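Local coordinates for probable adhesion protein (Pseudomonas aeruginosa PAO1, PDB 6RU4) that binds ferrous iron or manganese and, as a solute-binding protein, probably delivers the captured ion to a membrane transporter for uptake, at residues A[38-43]-A[64-69]; A[226-231]-A[250-255]. All coordinates share one frame; numbering follows the deposited sequence.

Contact 1: A[38-43]-A[64-69]; sequences FNPHAY and VGHDDF. With MN (manganese (II) ion), chain E.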
ATOM      1  N   PHE A  38      11.173   3.730  -9.656  1.00 63.96           N
ATOM      2  CA  PHE A  38      11.857   4.054  -8.407  1.00 62.90           C
ATOM      3  C   PHE A  38      11.221   3.238  -7.278  1.00 62.78           C
ATOM      4  O   PHE A  38      10.064   2.801  -7.383  1.00 61.86           O
ATOM      5  CB  PHE A  38      11.754   5.555  -8.090  1.00 64.67           C
ATOM      6  CG  PHE A  38      12.921   6.384  -8.575  1.00 68.42           C
ATOM      7  CD1 PHE A  38      13.346   6.315  -9.900  1.00 74.85           C
ATOM      8  CD2 PHE A  38      13.587   7.245  -7.716  1.00 71.50           C
ATOM      9  CE1 PHE A  38      14.440   7.081 -10.348  1.00 77.99           C
ATOM     10  CE2 PHE A  38      14.664   8.024  -8.163  1.00 76.72           C
ATOM     11  CZ  PHE A  38      15.088   7.933  -9.476  1.00 76.84           C
ATOM     12  N   ASN A  39      12.014   2.951  -6.244  1.00 56.24           N
ATOM     13  CA  ASN A  39      11.527   2.238  -5.077  1.00 52.75           C
ATOM     14  C   ASN A  39      11.241   3.343  -4.078  1.00 52.86           C
ATOM     15  O   ASN A  39      12.147   4.140  -3.766  1.00 53.99           O
ATOM     16  CB  ASN A  39      12.568   1.266  -4.512  1.00 49.53           C
ATOM     17  CG  ASN A  39      12.104   0.490  -3.303  1.00 63.49           C
ATOM     18  OD1 ASN A  39      10.914   0.275  -3.087  1.00 57.02           O
ATOM     19  ND2 ASN A  39      13.035   0.040  -2.484  1.00 57.70           N
ATOM     20  N   PRO A  40       9.985   3.448  -3.607  1.00 43.50           N
ATOM     21  CA  PRO A  40       9.665   4.506  -2.649  1.00 41.79           C
ATOM     22  C   PRO A  40      10.382   4.415  -1.304  1.00 47.42           C
ATOM     23  O   PRO A  40      10.511   5.429  -0.620  1.00 46.85           O
ATOM     24  CB  PRO A  40       8.173   4.364  -2.477  1.00 42.37           C
ATOM     25  CG  PRO A  40       7.883   2.930  -2.827  1.00 47.08           C
ATOM     26  CD  PRO A  40       8.797   2.631  -3.929  1.00 43.87           C
ATOM     27  N   HIS A  41      10.880   3.210  -0.944  1.00 45.34           N
ATOM     28  CA  HIS A  41      11.568   2.941   0.317  1.00 45.10           C
ATOM     29  C   HIS A  41      12.979   3.462   0.271  1.00 54.88           C
ATOM     30  O   HIS A  41      13.532   3.881   1.289  1.00 57.48           O
ATOM     31  CB  HIS A  41      11.570   1.437   0.600  1.00 44.53           C
ATOM     32  CG  HIS A  41      10.201   0.849   0.727  1.00 45.62           C
ATOM     33  ND1 HIS A  41       9.563   0.269  -0.352  1.00 46.56           N
ATOM     34  CD2 HIS A  41       9.378   0.802   1.799  1.00 46.40           C
ATOM     35  CE1 HIS A  41       8.385  -0.131   0.095  1.00 45.06           C
ATOM     36  NE2 HIS A  41       8.223   0.173   1.384  1.00 45.13           N
ATOM     37  N   ALA A  42      13.554   3.443  -0.928  1.00 52.68           N
ATOM     38  CA  ALA A  42      14.916   3.841  -1.212  1.00 53.25           C
ATOM     39  C   ALA A  42      15.021   5.303  -1.582  1.00 56.20           C
ATOM     40  O   ALA A  42      16.073   5.885  -1.358  1.00 59.06           O
ATOM     41  CB  ALA A  42      15.462   2.976  -2.341  1.00 54.63           C
ATOM     42  N   TYR A  43      13.956   5.882  -2.165  1.00 49.53           N
ATOM     43  CA  TYR A  43      13.910   7.255  -2.653  1.00 48.81           C
ATOM     44  C   TYR A  43      14.385   8.317  -1.656  1.00 57.52           C
ATOM     45  O   TYR A  43      13.867   8.460  -0.538  1.00 58.38           O
ATOM     46  CB  TYR A  43      12.526   7.643  -3.215  1.00 46.35           C
ATOM     47  CG  TYR A  43      12.526   9.005  -3.880  1.00 45.34           C
ATOM     48  CD1 TYR A  43      13.106   9.193  -5.137  1.00 47.07           C
ATOM     49  CD2 TYR A  43      12.023  10.127  -3.221  1.00 43.84           C
ATOM     50  CE1 TYR A  43      13.139  10.451  -5.738  1.00 45.62           C
ATOM     51  CE2 TYR A  43      12.064  11.392  -3.810  1.00 43.71           C
ATOM     52  CZ  TYR A  43      12.605  11.546  -5.074  1.00 50.01           C
ATOM     53  OH  TYR A  43      12.593  12.791  -5.659  1.00 51.33           O
ATOM     54  N   VAL A  64       0.596   8.996   6.547  1.00 51.90           N
ATOM     55  CA  VAL A  64       0.655   8.135   7.738  1.00 51.96           C
ATOM     56  C   VAL A  64       1.974   7.302   7.814  1.00 56.46           C
ATOM     57  O   VAL A  64       2.056   6.368   8.626  1.00 58.46           O
ATOM     58  CB  VAL A  64      -0.629   7.273   7.926  1.00 54.21           C
ATOM     59  CG1 VAL A  64      -1.835   8.164   8.207  1.00 54.51           C
ATOM     60  CG2 VAL A  64      -0.895   6.347   6.744  1.00 52.52           C
ATOM     61  N   GLY A  65       2.994   7.695   7.035  1.00 50.07           N
ATOM     62  CA  GLY A  65       4.305   7.052   7.091  1.00 49.19           C
ATOM     63  C   GLY A  65       4.903   6.472   5.819  1.00 49.85           C
ATOM     64  O   GLY A  65       6.052   6.021   5.845  1.00 49.56           O
ATOM     65  N   HIS A  66       4.160   6.472   4.695  1.00 43.03           N
ATOM     66  CA  HIS A  66       4.690   5.903   3.464  1.00 41.25           C
ATOM     67  C   HIS A  66       5.108   6.916   2.406  1.00 47.96           C
ATOM     68  O   HIS A  66       5.370   6.531   1.271  1.00 48.72           O
ATOM     69  CB  HIS A  66       3.737   4.862   2.850  1.00 40.62           C
ATOM     70  CG  HIS A  66       4.476   3.667   2.327  1.00 43.03           C
ATOM     71  ND1 HIS A  66       5.581   3.799   1.482  1.00 44.01           N
ATOM     72  CD2 HIS A  66       4.285   2.359   2.586  1.00 43.57           C
ATOM     73  CE1 HIS A  66       5.989   2.574   1.239  1.00 43.20           C
ATOM     74  NE2 HIS A  66       5.249   1.674   1.887  1.00 43.24           N
ATOM     75  N   ASP A  67       5.183   8.199   2.755  1.00 45.58           N
ATOM     76  CA  ASP A  67       5.592   9.225   1.820  1.00 44.82           C
ATOM     77  C   ASP A  67       6.143  10.460   2.522  1.00 54.48           C
ATOM     78  O   ASP A  67       5.888  11.579   2.067  1.00 56.15           O
ATOM     79  CB  ASP A  67       4.471   9.563   0.819  1.00 44.67           C
ATOM     80  CG  ASP A  67       3.143  10.075   1.360  1.00 50.48           C
ATOM     81  OD1 ASP A  67       3.072  10.423   2.582  1.00 51.50           O
ATOM     82  OD2 ASP A  67       2.174  10.139   0.573  1.00 46.34           O
ATOM     83  N   ASP A  68       6.936  10.261   3.605  1.00 52.81           N
ATOM     84  CA  ASP A  68       7.569  11.343   4.381  1.00 54.54           C
ATOM     85  C   ASP A  68       8.522  12.188   3.509  1.00 56.72           C
ATOM     86  O   ASP A  68       8.659  13.390   3.727  1.00 57.05           O
ATOM     87  CB  ASP A  68       8.295  10.758   5.604  1.00 58.59           C
ATOM     88  CG  ASP A  68       7.426   9.853   6.469  1.00 78.71           C
ATOM     89  OD1 ASP A  68       6.303  10.286   6.862  1.00 82.59           O
ATOM     90  OD2 ASP A  68       7.858   8.713   6.751  1.00 85.03           O
ATOM     91  N   PHE A  69       9.092  11.553   2.461  1.00 52.39           N
ATOM     92  CA  PHE A  69       9.968  12.152   1.451  1.00 51.90           C
ATOM     93  C   PHE A  69       9.250  13.302   0.750  1.00 58.41           C
ATOM     94  O   PHE A  69       9.891  14.295   0.410  1.00 59.47           O
ATOM     95  CB  PHE A  69      10.429  11.081   0.415  1.00 51.74           C
ATOM     96  CG  PHE A  69       9.344  10.417  -0.430  1.00 49.76           C
ATOM     97  CD1 PHE A  69       8.795  11.067  -1.533  1.00 50.69           C
ATOM     98  CD2 PHE A  69       8.900   9.135  -0.139  1.00 48.63           C
ATOM     99  CE1 PHE A  69       7.775  10.468  -2.288  1.00 50.09           C
ATOM    100  CE2 PHE A  69       7.905   8.526  -0.917  1.00 49.30           C
ATOM    101  CZ  PHE A  69       7.355   9.193  -1.990  1.00 47.34           C
TER
HETATM  102 MN    MN E 401       6.072  -0.549   2.387  1.00 43.00          MN
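H41 and H66 meet through a shared manganese ion, which H41 holds by NE2 at 2.5 Å and H66 by NE2 at 2.4 Å. The two rings stand oblique to one another, their planes 67° apart, and NE2 of H41 lies at the edge of the H66 ring, 3.3 Å from its CE1. The short spacing is that of ligands drawn together on one metal; H111, H177, H199 and H250 complete the six-histidine site.

The other ring nitrogen of H41 is tied back to its own loop: ND1 donates to OD1 of N39 at 3.1 Å, nearly straight at 168° and in the imidazole plane, although tilted from the carbonyl plane of the amide. This bond and the metal bond at NE2 together hold the H41 ring in its rotation. N39 also receives the backbone N-H groups of A42 and Y43 on its carbonyl O, which curls the loop into a tight turn. In the bilobal fold of family 9 solute-binding proteins, that turn lies between strand 28-32 and helix 47-50, whereas 64-69 leads from strand 58-61 into helix 68-75 of the same lobe.

Behind the histidines the packing is apolar. Y43 turns its edge to the face of F69, with Y43 CD2 3.8 Å from F69 CD1. The Y43 CG is anti to its backbone N (chi1 -173°), which carries the ring across to F69, and the Y43 hydroxyl is hydrogen-bonded to D49. P40 CB approaches F69 CE2 at 4.5 Å.

Contact 2: A[226-231]-A[250-255]; sequences EIDFPS and HISYGD. With MN (manganese (II) ion), chain E; EDO (1,2-ethanediol), chain Q.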
ATOM      1  N   GLU A 226       7.790 -10.457  -1.610  1.00 44.30           N
ATOM      2  CA  GLU A 226       7.630  -9.338  -2.540  1.00 42.86           C
ATOM      3  C   GLU A 226       7.843  -9.679  -4.010  1.00 49.28           C
ATOM      4  O   GLU A 226       8.816 -10.332  -4.359  1.00 51.57           O
ATOM      5  CB  GLU A 226       8.571  -8.184  -2.154  1.00 43.12           C
ATOM      6  CG  GLU A 226       8.168  -7.436  -0.900  1.00 50.87           C
ATOM      7  CD  GLU A 226       6.790  -6.807  -0.946  1.00 76.60           C
ATOM      8  OE1 GLU A 226       6.510  -6.009  -1.870  1.00 78.35           O
ATOM      9  OE2 GLU A 226       5.981  -7.137  -0.054  1.00 68.49           O
ATOM     10  N   ILE A 227       6.955  -9.192  -4.866  1.00 46.91           N
ATOM     11  CA  ILE A 227       7.052  -9.298  -6.313  1.00 48.74           C
ATOM     12  C   ILE A 227       7.824  -8.048  -6.766  1.00 57.83           C
ATOM     13  O   ILE A 227       8.742  -8.159  -7.575  1.00 60.51           O
ATOM     14  CB  ILE A 227       5.638  -9.370  -6.990  1.00 51.13           C
ATOM     15  CG1 ILE A 227       5.013 -10.751  -6.844  1.00 50.94           C
ATOM     16  CG2 ILE A 227       5.715  -9.012  -8.476  1.00 53.87           C
ATOM     17  CD1 ILE A 227       3.510 -10.792  -6.972  1.00 60.33           C
ATOM     18  N   ASP A 228       7.425  -6.857  -6.256  1.00 55.35           N
ATOM     19  CA  ASP A 228       7.981  -5.551  -6.627  1.00 55.60           C
ATOM     20  C   ASP A 228       9.500  -5.465  -6.484  1.00 62.19           C
ATOM     21  O   ASP A 228      10.203  -5.564  -7.497  1.00 64.71           O
ATOM     22  CB  ASP A 228       7.267  -4.414  -5.878  1.00 56.00           C
ATOM     23  CG  ASP A 228       5.880  -4.083  -6.399  1.00 62.46           C
ATOM     24  OD1 ASP A 228       5.436  -4.726  -7.388  1.00 65.40           O
ATOM     25  OD2 ASP A 228       5.239  -3.193  -5.826  1.00 61.17           O
ATOM     26  N   PHE A 229      10.015  -5.300  -5.260  1.00 58.24           N
ATOM     27  CA  PHE A 229      11.463  -5.211  -5.014  1.00 58.86           C
ATOM     28  C   PHE A 229      11.881  -6.398  -4.103  1.00 61.00           C
ATOM     29  O   PHE A 229      11.938  -6.236  -2.878  1.00 59.88           O
ATOM     30  CB  PHE A 229      11.809  -3.799  -4.470  1.00 59.65           C
ATOM     31  CG  PHE A 229      11.531  -2.707  -5.489  1.00 60.81           C
ATOM     32  CD1 PHE A 229      10.249  -2.178  -5.645  1.00 62.30           C
ATOM     33  CD2 PHE A 229      12.538  -2.237  -6.316  1.00 64.50           C
ATOM     34  CE1 PHE A 229       9.978  -1.228  -6.638  1.00 62.84           C
ATOM     35  CE2 PHE A 229      12.268  -1.261  -7.290  1.00 67.12           C
ATOM     36  CZ  PHE A 229      10.987  -0.782  -7.456  1.00 63.24           C
ATOM     37  N   PRO A 230      12.027  -7.632  -4.676  1.00 56.54           N
ATOM     38  CA  PRO A 230      12.293  -8.808  -3.830  1.00 56.21           C
ATOM     39  C   PRO A 230      13.611  -8.787  -3.067  1.00 63.41           C
ATOM     40  O   PRO A 230      14.551  -8.092  -3.450  1.00 63.81           O
ATOM     41  CB  PRO A 230      12.204  -9.993  -4.792  1.00 58.23           C
ATOM     42  CG  PRO A 230      12.406  -9.426  -6.110  1.00 63.67           C
ATOM     43  CD  PRO A 230      11.919  -8.020  -6.097  1.00 58.55           C
ATOM     44  N   SER A 231      13.641  -9.518  -1.939  1.00 62.03           N
ATOM     45  CA  SER A 231      14.809  -9.647  -1.078  1.00 63.07           C
ATOM     46  C   SER A 231      15.592 -10.913  -1.408  1.00 68.30           C
ATOM     47  O   SER A 231      15.063 -11.882  -1.978  1.00 67.47           O
ATOM     48  CB  SER A 231      14.412  -9.608   0.392  1.00 66.08           C
ATOM     49  OG  SER A 231      14.120  -8.286   0.821  1.00 73.08           O
ATOM     50  N   HIS A 250       3.087  -4.880  -3.748  1.00 44.12           N
ATOM     51  CA  HIS A 250       3.008  -3.691  -2.898  1.00 43.08           C
ATOM     52  C   HIS A 250       2.444  -2.529  -3.746  1.00 51.30           C
ATOM     53  O   HIS A 250       2.092  -1.476  -3.196  1.00 51.94           O
ATOM     54  CB  HIS A 250       4.419  -3.378  -2.358  1.00 43.02           C
ATOM     55  CG  HIS A 250       4.542  -2.310  -1.301  1.00 44.70           C
ATOM     56  ND1 HIS A 250       4.249  -0.988  -1.568  1.00 45.30           N
ATOM     57  CD2 HIS A 250       5.079  -2.388  -0.064  1.00 45.91           C
ATOM     58  CE1 HIS A 250       4.571  -0.311  -0.485  1.00 44.07           C
ATOM     59  NE2 HIS A 250       5.068  -1.104   0.452  1.00 44.95           N
ATOM     60  N   ILE A 251       2.288  -2.752  -5.084  1.00 50.16           N
ATOM     61  CA  ILE A 251       1.778  -1.793  -6.090  1.00 50.34           C
ATOM     62  C   ILE A 251       2.733  -0.562  -6.090  1.00 53.39           C
ATOM     63  O   ILE A 251       2.315   0.543  -5.806  1.00 53.35           O
ATOM     64  CB  ILE A 251       0.224  -1.480  -5.918  1.00 53.34           C
ATOM     65  CG1 ILE A 251      -0.608  -2.794  -5.741  1.00 53.33           C
ATOM     66  CG2 ILE A 251      -0.341  -0.649  -7.101  1.00 55.71           C
ATOM     67  CD1 ILE A 251      -2.022  -2.654  -5.148  1.00 60.18           C
ATOM     68  N   SER A 252       4.038  -0.780  -6.350  1.00 51.05           N
ATOM     69  CA  SER A 252       5.109   0.245  -6.306  1.00 51.10           C
ATOM     70  C   SER A 252       6.133   0.109  -7.461  1.00 58.86           C
ATOM     71  O   SER A 252       7.137   0.838  -7.522  1.00 58.25           O
ATOM     72  CB  SER A 252       5.848   0.182  -4.970  1.00 52.19           C
ATOM     73  OG  SER A 252       6.745  -0.920  -4.907  1.00 61.85           O
ATOM     74  N   TYR A 253       5.916  -0.856  -8.333  1.00 58.77           N
ATOM     75  CA  TYR A 253       6.866  -1.012  -9.414  1.00 61.90           C
ATOM     76  C   TYR A 253       6.219  -0.813 -10.770  1.00 65.21           C
ATOM     77  O   TYR A 253       5.100  -1.266 -10.979  1.00 63.43           O
ATOM     78  CB  TYR A 253       7.651  -2.348  -9.330  1.00 65.44           C
ATOM     79  CG  TYR A 253       8.520  -2.560 -10.546  1.00 71.74           C
ATOM     80  CD1 TYR A 253       9.669  -1.789 -10.747  1.00 75.67           C
ATOM     81  CD2 TYR A 253       8.105  -3.391 -11.583  1.00 73.99           C
ATOM     82  CE1 TYR A 253      10.403  -1.878 -11.932  1.00 79.74           C
ATOM     83  CE2 TYR A 253       8.827  -3.487 -12.768  1.00 77.24           C
ATOM     84  CZ  TYR A 253       9.983  -2.738 -12.934  1.00 90.24           C
ATOM     85  OH  TYR A 253      10.702  -2.859 -14.097  1.00 99.41           O
ATOM     86  N   GLY A 254       6.966  -0.179 -11.678  1.00 61.85           N
ATOM     87  CA  GLY A 254       6.563   0.045 -13.055  1.00 62.49           C
ATOM     88  C   GLY A 254       5.912   1.380 -13.320  1.00 63.92           C
ATOM     89  O   GLY A 254       6.044   2.307 -12.519  1.00 62.39           O
ATOM     90  N   ASP A 255       5.218   1.471 -14.472  1.00 59.99           N
ATOM     91  CA  ASP A 255       4.520   2.661 -14.939  1.00 59.41           C
ATOM     92  C   ASP A 255       3.257   2.955 -14.141  1.00 59.44           C
ATOM     93  O   ASP A 255       2.596   2.029 -13.667  1.00 58.35           O
ATOM     94  CB  ASP A 255       4.184   2.519 -16.437  1.00 63.07           C
ATOM     95  CG  ASP A 255       5.390   2.521 -17.364  1.00 77.74           C
ATOM     96  OD1 ASP A 255       6.239   3.442 -17.243  1.00 77.78           O
ATOM     97  OD2 ASP A 255       5.470   1.622 -18.232  1.00 89.65           O
TER
HETATM   98 MN    MN E 401       6.072  -0.549   2.387  1.00 43.00          MN
HETATM   99  C1  EDO Q 413      10.011  -3.805  -0.603  1.00 70.64           C
HETATM  100  O1  EDO Q 413       9.232  -3.971  -1.799  1.00 69.95           O
HETATM  101  C2  EDO Q 413      11.105  -2.697  -0.797  1.00 71.82           C
HETATM  102  O2  EDO Q 413      11.795  -2.372   0.419  1.00 72.10           O
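A single carboxylate oxygen, OD2 of D228, takes two hydrogen bonds from the same residue, S252. S252 N donates to D228 OD2 at 2.7 Å from the syn side, with a bent N-H...O angle of 139°, and S252 OG reaches the same D228 OD2 at 2.9 Å from the anti side. Both donors come in from the same face of the carboxylate, each 33° out of its plane. The serine hydroxyl can reach because OG sits between its own backbone N and carbonyl carbon (chi1 76°), folded back beside the N-H. Double donation probably stabilises the negative charge on D228 and helps to hold the turn after H250.

These loops come after neighbouring parallel strands, 222-226 and 244-248, in the second lobe of the solute-binding fold, at the C-terminal ends of the strands, where H250 binds manganese through NE2 at 2.2 Å. E226, bent at chi2, brings OE1 to 3.4 Å from CB of H250, touching the base of the metal ligand; its other oxygen is hydrogen-bonded to Y180.

Farther out, Y253 presents its edge to the face of F229 in an offset edge-to-face pair, Y253 CD1 lying 3.7 Å from CZ of F229 with the planes nearly perpendicular. The F229 ring points its own edge at the carbonyl O of S252, 3.6 Å from F229 CE1. An ethanediol, probably from the crystallisation liquor, makes a weak hydrogen bond through O1 to OE1 of E226.

Both contacts supply ligands to the same manganese ion from opposing lobes: contact 1 gives two histidines from the first parallel sheet's loops, contact 2 one from the second's. Their centres lie 13 Å apart, and they touch directly, H66 NE2 standing 3.1 Å from H250 NE2 at the metal. Contact 1 is the more buried, and the metal with apolar ring packing joins its segments without a hydrogen bond across them. Contact 2 is partly buried and is held by a carboxylate, its aromatic pair reaching an exposed tyrosine. A second meeting point lies away from the ion, where F229 packs against N39 and the carbonyl O of F38.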